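Local coordinates for protein putative alkaline phosphatase (Pseudomonas fluorescens, PDB 4F1V) that binds phosphate in the periplasm with high affinity, in a venus flytrap cleft, and probably serves as the solute-binding component of the PstSACB phosphate importer, at residues A245-A250 with A333-P338; Q112-V117 with T153-A158; V95-N100 with A227-N232. All coordinates share one frame; numbering follows the deposited sequence.

Overall arrangement
The protein is a venus flytrap phosphate-binding protein. Contacts 2 and 3 are neighbours, their centres 12 Å apart, and neither touches the bound hydrogenphosphate. They meet through a salt bridge from Lys231 NZ to Glu113 OE2 at 2.7 Å, and through packing of Leu114 CD1 on Ile97 CD1 at 3.9 Å. In contact 2 the side chain of Leu156 is about 14 Å from the bound hydrogenphosphate. In contact 3 the side chain of Ile97 is about 13 Å from it. Contact 1 stands apart. Its centre is 18 Å from that of contact 3 and 22 Å from that of contact 2, and it touches neither.

Contact 1. Residues A245-A250 with A333-P338; sequences ANVSAA and AFVPLP
Ser248 of helix 248-252 faces Val335 in the loop between helices 326-331 and 339-349, with their CA atoms 6.0 Å apart. The side chain of Val335 points toward 245-250, and its two methyls divide the work. CG2 meets the CG2 methyl of Val247 at 3.8 Å, and these two valines cross at a slant. CG1 lies anti to the backbone N of its own residue (chi1 -180°), which sets it against the backbone of Ser248. There it reaches Ser248 CA at 4.0 Å. The CB of Ser248 is just as near, so the serine offers its carbon atoms here and not its hydroxyl. An alanine at Val335 is likely to leave a gap beside both Val247 and Ser248, since both touching methyls would be lost.

The loop runs between two helix ends. Ala333, with positive phi, closes helix 326-331 in a Schellman motif, and Pro338 stands at the N-cap position of helix 339-349. Val335 also makes a backbone hydrogen bond with Gly92 of strand 85-94. Val247 packs on Leu291 and Ser94, so the contact lies against the strands of the five-stranded sheet. The contact is purely van der Waals, so it depends on the shape of three residues and on no polar pairing across it.

Contact 2. Residues Q112-V117 with T153-A158; sequences QELCGV and TRFLNA
Leu114 of helix 111-119 reaches across to Phe155 and Leu156 of helix 147-159. Its CB points at the other helix but stops short of it. CG lies anti to the backbone N (chi1 177°), which carries the branch into the space between the helices. CG itself comes no nearer than 4.5 Å to Leu156 CD2. The CD2 methyl makes the contact. It comes to the edge of the Phe155 ring, near the ring plane, 3.7 Å from CE2 and 4.0 Å from CD2 of that residue. The same methyl meets the CD2 methyl of Leu156 at 4.1 Å. The other methyl, CD1, turns to contact 3, where it packs on Ile97 CD1. Two conformers of Leu114 are deposited, and these contacts belong to one of them.

A disulfide links Cys115 to Cys160, and Gln112 NE2 bonds to Lys159 O. Phe155 meets Tyr283 edge-to-face. The other end of helix 147-159 carries Gly147 and Thr148 of the phosphate pocket. A methyl against methyl and ring edge is not directional. The leucine contact fills space, while the disulfide gives a covalent tie from helix 111-119 to the residue following helix 147-159.

Contact 3. Residues V95-N100 with A227-N232; sequences VAIPFN and ARVGKN
Ile97, Ala227 and Val229 form the apolar centre, with Phe99 beside them. The CB of Ile97 points toward the other segment and meets the CB of Ala227 at 4.2 Å. Its CG1 lies anti to the carbonyl carbon, beside the backbone N, and touches Val229 CG2, also at 4.2 Å. These two side chains cross at about a right angle. The end of the isoleucine then leads away from 227-232. Phe99 adds the next layer. Its CE2 lies 4.1 Å from Ala227 CB, and the backbone N of Ala227 sits at the ring edge, in the ring plane, 3.5 Å from CE2. Leu109 of strand 108-109, which pairs in parallel with strand 228-229, packs on both Ile97 and Ala227.

Segment 95-100 runs between two sheets. It follows strand 85-94, an outer strand of the five-stranded sheet, and ends in the weakly bonded strand 99-100, an outer strand of the four-stranded one. This is consistent with one of the connections between the lobes of a venus flytrap protein.

The backbones meet at the polar edge. Ala227 N gives a nearly straight hydrogen bond to Ile97 O, 2.9 Å long with an N-H...O angle of 177°. The donor stands 37° above the carbonyl plane. Beside it a water takes a bond from Ile97 N at 2.8 Å and gives one to Ala227 O at 2.7 Å. One direct bond and one water bridge thus use the N and O of both residues. Farther out, past Gly230, Lys231 NZ bonds to Asp108 O and Ser129 OG.

Contact 1. Residues A245-A250 with A333-P338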
loop_
_atom_site.group_PDB
_atom_site.type_symbol
_atom_site.label_atom_id
_atom_site.label_comp_id
_atom_site.label_asym_id
_atom_site.label_seq_id
_atom_site.Cartn_x
_atom_site.Cartn_y
_atom_site.Cartn_z
ATOM N N ALA A 245 -8.731 -10.623 8.488
ATOM C CA ALA A 245 -8.841 -11.036 9.880
ATOM C C ALA A 245 -7.549 -11.567 10.444
ATOM O O ALA A 245 -7.342 -11.564 11.678
ATOM C CB ALA A 245 -9.918 -12.152 10.054
ATOM N N ASN A 246 -6.659 -12.037 9.596
ATOM C CA ASN A 246 -5.381 -12.603 10.027
ATOM C C ASN A 246 -4.283 -11.541 10.159
ATOM O O ASN A 246 -3.197 -11.899 10.658
ATOM C CB ASN A 246 -4.933 -13.756 9.101
ATOM C CG ASN A 246 -5.911 -14.911 9.157
ATOM O OD1 ASN A 246 -6.498 -15.153 10.230
ATOM N ND2 ASN A 246 -6.028 -15.638 8.067
ATOM N N VAL A 247 -4.542 -10.297 9.786
ATOM C CA VAL A 247 -3.601 -9.195 10.030
ATOM C C VAL A 247 -4.229 -8.099 10.910
ATOM O O VAL A 247 -3.521 -7.168 11.317
ATOM C CB VAL A 247 -3.015 -8.541 8.739
ATOM C CG1 VAL A 247 -2.133 -9.549 8.006
ATOM C CG2 VAL A 247 -4.131 -7.998 7.847
ATOM N N SER A 248 -5.527 -8.195 11.249
ATOM C CA SER A 248 -6.139 -7.069 11.903
ATOM C C SER A 248 -5.627 -6.841 13.319
ATOM O O SER A 248 -5.501 -5.669 13.726
ATOM C CB SER A 248 -7.646 -7.247 11.860
ATOM O OG SER A 248 -8.062 -8.462 12.434
ATOM N N ALA A 249 -5.282 -7.884 14.096
ATOM C CA ALA A 249 -4.737 -7.675 15.400
ATOM C C ALA A 249 -3.434 -6.893 15.328
ATOM O O ALA A 249 -3.168 -5.946 16.099
ATOM C CB ALA A 249 -4.556 -8.977 16.165
ATOM N N ALA A 250 -2.549 -7.310 14.419
ATOM C CA ALA A 250 -1.259 -6.649 14.303
ATOM C C ALA A 250 -1.429 -5.192 13.839
ATOM O O ALA A 250 -0.703 -4.303 14.334
ATOM C CB ALA A 250 -0.401 -7.439 13.354
ATOM N N ALA A 333 -11.092 -6.102 1.395
ATOM C CA ALA A 333 -10.067 -6.935 1.972
ATOM C C ALA A 333 -9.010 -6.182 2.791
ATOM O O ALA A 333 -7.937 -6.663 3.021
ATOM C CB ALA A 333 -9.358 -7.831 0.931
ATOM N N PHE A 334 -9.434 -5.004 3.324
ATOM C CA PHE A 334 -8.541 -4.157 4.111
ATOM C C PHE A 334 -9.009 -4.062 5.572
ATOM O O PHE A 334 -10.112 -4.462 5.945
ATOM C CB PHE A 334 -8.413 -2.756 3.444
ATOM C CG PHE A 334 -7.951 -2.821 2.010
ATOM C CD1 PHE A 334 -6.759 -3.453 1.673
ATOM C CD2 PHE A 334 -8.692 -2.212 1.013
ATOM C CE1 PHE A 334 -6.336 -3.518 0.338
ATOM C CE2 PHE A 334 -8.281 -2.269 -0.294
ATOM C CZ PHE A 334 -7.109 -2.922 -0.615
ATOM N N VAL A 335 -8.098 -3.453 6.362
ATOM C CA VAL A 335 -8.317 -3.317 7.808
ATOM C C VAL A 335 -8.585 -1.855 8.164
ATOM O O VAL A 335 -7.718 -0.987 7.939
ATOM C CB VAL A 335 -7.083 -3.832 8.595
ATOM C CG1 VAL A 335 -7.310 -3.697 10.083
ATOM C CG2 VAL A 335 -6.758 -5.279 8.262
ATOM N N PRO A 336 -9.735 -1.556 8.752
ATOM C CA PRO A 336 -10.003 -0.190 9.255
ATOM C C PRO A 336 -8.995 0.225 10.317
ATOM O O PRO A 336 -8.388 -0.600 11.036
ATOM C CB PRO A 336 -11.397 -0.315 9.868
ATOM C CG PRO A 336 -12.019 -1.451 9.103
ATOM C CD PRO A 336 -10.934 -2.456 8.899
ATOM N N LEU A 337 -8.773 1.531 10.408
ATOM C CA LEU A 337 -7.951 2.048 11.470
ATOM C C LEU A 337 -8.707 2.019 12.791
ATOM O O LEU A 337 -9.933 2.274 12.851
ATOM C CB LEU A 337 -7.535 3.509 11.218
ATOM C CG LEU A 337 -6.735 3.694 9.893
ATOM C CD1 LEU A 337 -6.300 5.136 9.752
ATOM C CD2 LEU A 337 -5.555 2.750 9.757
ATOM N N PRO A 338 -8.006 1.728 13.914
ATOM C CA PRO A 338 -8.569 1.824 15.251
ATOM C C PRO A 338 -9.218 3.184 15.479
ATOM O O PRO A 338 -8.828 4.243 15.010
ATOM C CB PRO A 338 -7.374 1.571 16.167
ATOM C CG PRO A 338 -6.443 0.694 15.379
ATOM C CD PRO A 338 -6.624 1.215 13.956
#

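Contact 2. Residues Q112-V117 with T153-A158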
loop_
_atom_site.group_PDB
_atom_site.type_symbol
_atom_site.label_atom_id
_atom_site.label_comp_id
_atom_site.label_asym_id
_atom_site.label_seq_id
_atom_site.Cartn_x
_atom_site.Cartn_y
_atom_site.Cartn_z
ATOM N N GLN A 112 11.123 -19.009 4.775
ATOM C CA GLN A 112 12.326 -19.260 4.002
ATOM C C GLN A 112 12.047 -19.739 2.597
ATOM O O GLN A 112 12.757 -19.398 1.655
ATOM C CB GLN A 112 13.277 -20.181 4.771
ATOM C CG GLN A 112 13.899 -19.529 5.982
ATOM C CD GLN A 112 14.561 -18.219 5.669
ATOM O OE1 GLN A 112 15.442 -18.162 4.797
ATOM N NE2 GLN A 112 14.136 -17.130 6.284
ATOM N N GLU A 113 10.950 -20.540 2.413
ATOM C CA GLU A 113 10.590 -20.911 1.057
ATOM C C GLU A 113 10.146 -19.672 0.242
ATOM O O GLU A 113 10.463 -19.562 -0.939
ATOM C CB GLU A 113 9.437 -21.935 1.038
ATOM C CG GLU A 113 9.923 -23.359 1.392
ATOM C CD GLU A 113 8.767 -24.345 1.648
ATOM O OE1 GLU A 113 9.039 -25.572 1.599
ATOM O OE2 GLU A 113 7.634 -23.869 1.939
ATOM N N LEU A 114 9.358 -18.779 0.817
ATOM C CA LEU A 114 8.975 -17.545 0.159
ATOM C C LEU A 114 10.238 -16.782 -0.307
ATOM O O LEU A 114 10.336 -16.344 -1.457
ATOM C CB LEU A 114 8.139 -16.693 1.112
ATOM C CG LEU A 114 7.712 -15.311 0.558
ATOM C CD1 LEU A 114 6.489 -15.386 -0.301
ATOM C CD2 LEU A 114 7.453 -14.339 1.711
ATOM N N CYS A 115 11.173 -16.621 0.620
ATOM C CA CYS A 115 12.451 -15.973 0.275
ATOM C C CYS A 115 13.126 -16.658 -0.937
ATOM O O CYS A 115 13.593 -15.959 -1.823
ATOM C CB CYS A 115 13.369 -16.038 1.479
ATOM S SG CYS A 115 12.801 -15.020 2.894
ATOM N N GLY A 116 13.166 -17.970 -0.898
ATOM C CA GLY A 116 13.811 -18.717 -1.982
ATOM C C GLY A 116 13.092 -18.627 -3.285
ATOM O O GLY A 116 13.733 -18.596 -4.342
ATOM N N VAL A 117 11.755 -18.580 -3.288
ATOM C CA VAL A 117 11.022 -18.397 -4.533
ATOM C C VAL A 117 11.351 -17.035 -5.143
ATOM O O VAL A 117 11.636 -16.899 -6.355
ATOM C CB VAL A 117 9.512 -18.565 -4.292
ATOM C CG1 VAL A 117 8.719 -18.101 -5.491
ATOM C CG2 VAL A 117 9.183 -20.034 -3.954
ATOM N N THR A 153 8.819 -5.873 -0.317
ATOM C CA THR A 153 10.276 -5.885 -0.132
ATOM C C THR A 153 10.675 -5.461 1.261
ATOM O O THR A 153 11.730 -5.894 1.741
ATOM C CB THR A 153 11.012 -5.088 -1.215
ATOM O OG1 THR A 153 10.670 -3.675 -1.147
ATOM C CG2 THR A 153 10.797 -5.650 -2.586
ATOM N N ARG A 154 9.859 -4.692 1.996
ATOM C CA ARG A 154 10.129 -4.504 3.437
ATOM C C ARG A 154 10.189 -5.843 4.144
ATOM O O ARG A 154 11.036 -6.084 5.031
ATOM C CB ARG A 154 9.084 -3.578 4.074
ATOM C CG ARG A 154 9.275 -2.103 3.652
ATOM C CD ARG A 154 8.298 -1.181 4.416
ATOM N NE ARG A 154 8.295 0.175 3.961
ATOM C CZ ARG A 154 9.305 1.047 4.071
ATOM N NH1 ARG A 154 10.351 0.754 4.808
ATOM N NH2 ARG A 154 9.159 2.260 3.502
ATOM N N PHE A 155 9.239 -6.745 3.817
ATOM C CA PHE A 155 9.155 -8.051 4.498
ATOM C C PHE A 155 10.379 -8.902 4.111
ATOM O O PHE A 155 11.068 -9.495 4.954
ATOM C CB PHE A 155 7.843 -8.752 4.147
ATOM C CG PHE A 155 7.701 -10.070 4.854
ATOM C CD1 PHE A 155 7.307 -10.088 6.185
ATOM C CD2 PHE A 155 7.930 -11.297 4.260
ATOM C CE1 PHE A 155 7.143 -11.270 6.889
ATOM C CE2 PHE A 155 7.790 -12.502 4.950
ATOM C CZ PHE A 155 7.392 -12.477 6.258
ATOM N N LEU A 156 10.691 -8.976 2.800
ATOM C CA LEU A 156 11.834 -9.760 2.351
ATOM C C LEU A 156 13.137 -9.216 2.974
ATOM O O LEU A 156 14.015 -9.984 3.391
ATOM C CB LEU A 156 11.923 -9.753 0.831
ATOM C CG LEU A 156 10.712 -10.303 0.074
ATOM C CD1 LEU A 156 10.977 -10.175 -1.424
ATOM C CD2 LEU A 156 10.377 -11.743 0.460
ATOM N N ASN A 157 13.267 -7.881 3.039
ATOM C CA ASN A 157 14.444 -7.257 3.613
ATOM C C ASN A 157 14.607 -7.687 5.098
ATOM O O ASN A 157 15.717 -7.900 5.572
ATOM C CB ASN A 157 14.337 -5.734 3.455
ATOM C CG ASN A 157 15.380 -4.991 4.233
ATOM O OD1 ASN A 157 15.135 -4.538 5.357
ATOM N ND2 ASN A 157 16.566 -4.820 3.648
ATOM N N ALA A 158 13.490 -7.787 5.804
ATOM C CA ALA A 158 13.514 -8.093 7.212
ATOM C C ALA A 158 13.739 -9.588 7.533
ATOM O O ALA A 158 14.228 -9.912 8.603
ATOM C CB ALA A 158 12.218 -7.666 7.871
#

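Contact 3. Residues V95-N100 with A227-N232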
loop_
_atom_site.group_PDB
_atom_site.type_symbol
_atom_site.label_atom_id
_atom_site.label_comp_id
_atom_site.label_asym_id
_atom_site.label_seq_id
_atom_site.Cartn_x
_atom_site.Cartn_y
_atom_site.Cartn_z
ATOM N N VAL A 95 -0.318 -8.474 2.360
ATOM C CA VAL A 95 0.191 -8.689 1.035
ATOM C C VAL A 95 0.037 -10.199 0.742
ATOM O O VAL A 95 0.637 -11.026 1.463
ATOM C CB VAL A 95 1.663 -8.254 0.879
ATOM C CG1 VAL A 95 2.152 -8.578 -0.548
ATOM C CG2 VAL A 95 1.832 -6.792 1.224
ATOM N N ALA A 96 -0.796 -10.520 -0.230
ATOM C CA ALA A 96 -1.128 -11.913 -0.583
ATOM C C ALA A 96 -0.111 -12.479 -1.628
ATOM O O ALA A 96 0.519 -11.704 -2.342
ATOM C CB ALA A 96 -2.556 -11.938 -1.150
ATOM N N ILE A 97 -0.088 -13.804 -1.687
ATOM C CA ILE A 97 0.792 -14.541 -2.585
ATOM C C ILE A 97 -0.081 -15.470 -3.463
ATOM O O ILE A 97 -0.140 -16.688 -3.252
ATOM C CB ILE A 97 1.863 -15.345 -1.801
ATOM C CG1 ILE A 97 2.647 -14.455 -0.815
ATOM C CG2 ILE A 97 2.846 -16.017 -2.785
ATOM C CD1 ILE A 97 3.418 -13.310 -1.383
ATOM N N PRO A 98 -0.794 -14.883 -4.453
ATOM C CA PRO A 98 -1.587 -15.704 -5.365
ATOM C C PRO A 98 -0.648 -16.418 -6.368
ATOM O O PRO A 98 0.407 -15.927 -6.715
ATOM C CB PRO A 98 -2.519 -14.703 -6.041
ATOM C CG PRO A 98 -1.656 -13.436 -6.089
ATOM C CD PRO A 98 -0.897 -13.453 -4.782
ATOM N N PHE A 99 -1.155 -17.569 -6.857
ATOM C CA PHE A 99 -0.406 -18.347 -7.810
ATOM C C PHE A 99 -1.357 -19.111 -8.739
ATOM O O PHE A 99 -2.519 -19.332 -8.376
ATOM C CB PHE A 99 0.582 -19.313 -7.121
ATOM C CG PHE A 99 -0.095 -20.348 -6.243
ATOM C CD1 PHE A 99 -0.510 -21.572 -6.750
ATOM C CD2 PHE A 99 -0.381 -20.093 -4.881
ATOM C CE1 PHE A 99 -1.176 -22.498 -5.977
ATOM C CE2 PHE A 99 -1.053 -21.001 -4.118
ATOM C CZ PHE A 99 -1.461 -22.220 -4.647
ATOM N N ASN A 100 -0.842 -19.515 -9.887
ATOM C CA ASN A 100 -1.564 -20.280 -10.877
ATOM C C ASN A 100 -0.883 -21.631 -11.083
ATOM O O ASN A 100 0.031 -21.765 -11.898
ATOM C CB ASN A 100 -1.602 -19.476 -12.209
ATOM C CG ASN A 100 -2.250 -20.253 -13.302
ATOM O OD1 ASN A 100 -3.105 -21.101 -13.049
ATOM N ND2 ASN A 100 -1.830 -20.020 -14.534
ATOM N N ALA A 227 -1.430 -18.667 -1.515
ATOM C CA ALA A 227 -0.632 -19.470 -0.604
ATOM C C ALA A 227 -0.846 -19.038 0.858
ATOM O O ALA A 227 -0.909 -17.844 1.168
ATOM C CB ALA A 227 0.838 -19.352 -0.938
ATOM N N ARG A 228 -0.914 -20.034 1.741
ATOM C CA ARG A 228 -0.663 -19.743 3.142
ATOM C C ARG A 228 0.809 -19.339 3.305
ATOM O O ARG A 228 1.649 -19.745 2.514
ATOM C CB ARG A 228 -1.017 -20.957 4.010
ATOM C CG ARG A 228 -2.505 -21.347 3.953
ATOM C CD ARG A 228 -2.743 -22.772 4.476
ATOM N NE ARG A 228 -4.147 -23.111 4.347
ATOM C CZ ARG A 228 -4.593 -24.369 4.509
ATOM N NH1 ARG A 228 -3.721 -25.327 4.876
ATOM N NH2 ARG A 228 -5.899 -24.595 4.351
ATOM N N VAL A 229 1.099 -18.553 4.374
ATOM C CA VAL A 229 2.463 -18.227 4.725
ATOM C C VAL A 229 2.639 -18.424 6.219
ATOM O O VAL A 229 1.797 -18.016 7.012
ATOM C CB VAL A 229 2.867 -16.767 4.300
ATOM C CG1 VAL A 229 4.291 -16.471 4.691
ATOM C CG2 VAL A 229 2.649 -16.559 2.811
ATOM N N GLY A 230 3.780 -19.071 6.566
ATOM C CA GLY A 230 4.137 -19.261 7.969
ATOM C C GLY A 230 4.366 -20.712 8.395
ATOM O O GLY A 230 4.599 -20.973 9.558
ATOM N N LYS A 231 4.345 -21.669 7.461
ATOM C CA LYS A 231 4.645 -23.071 7.743
ATOM C C LYS A 231 5.958 -23.162 8.493
ATOM O O LYS A 231 6.946 -22.529 8.134
ATOM C CB LYS A 231 4.761 -23.833 6.430
ATOM C CG LYS A 231 5.110 -25.329 6.534
ATOM C CD LYS A 231 5.101 -26.041 5.110
ATOM C CE LYS A 231 6.212 -25.489 4.248
ATOM N NZ LYS A 231 6.026 -25.841 2.850
ATOM N N ASN A 232 6.017 -24.073 9.455
ATOM C CA ASN A 232 7.246 -24.590 10.056
ATOM C C ASN A 232 7.033 -26.144 10.318
ATOM O O ASN A 232 6.329 -26.576 11.247
ATOM C CB ASN A 232 7.541 -23.900 11.320
ATOM C CG ASN A 232 8.828 -24.369 11.932
ATOM O OD1 ASN A 232 9.276 -25.480 11.652
ATOM N ND2 ASN A 232 9.358 -23.540 12.848
HETATM O O HOH W 1 -0.814 -15.171 0.650
#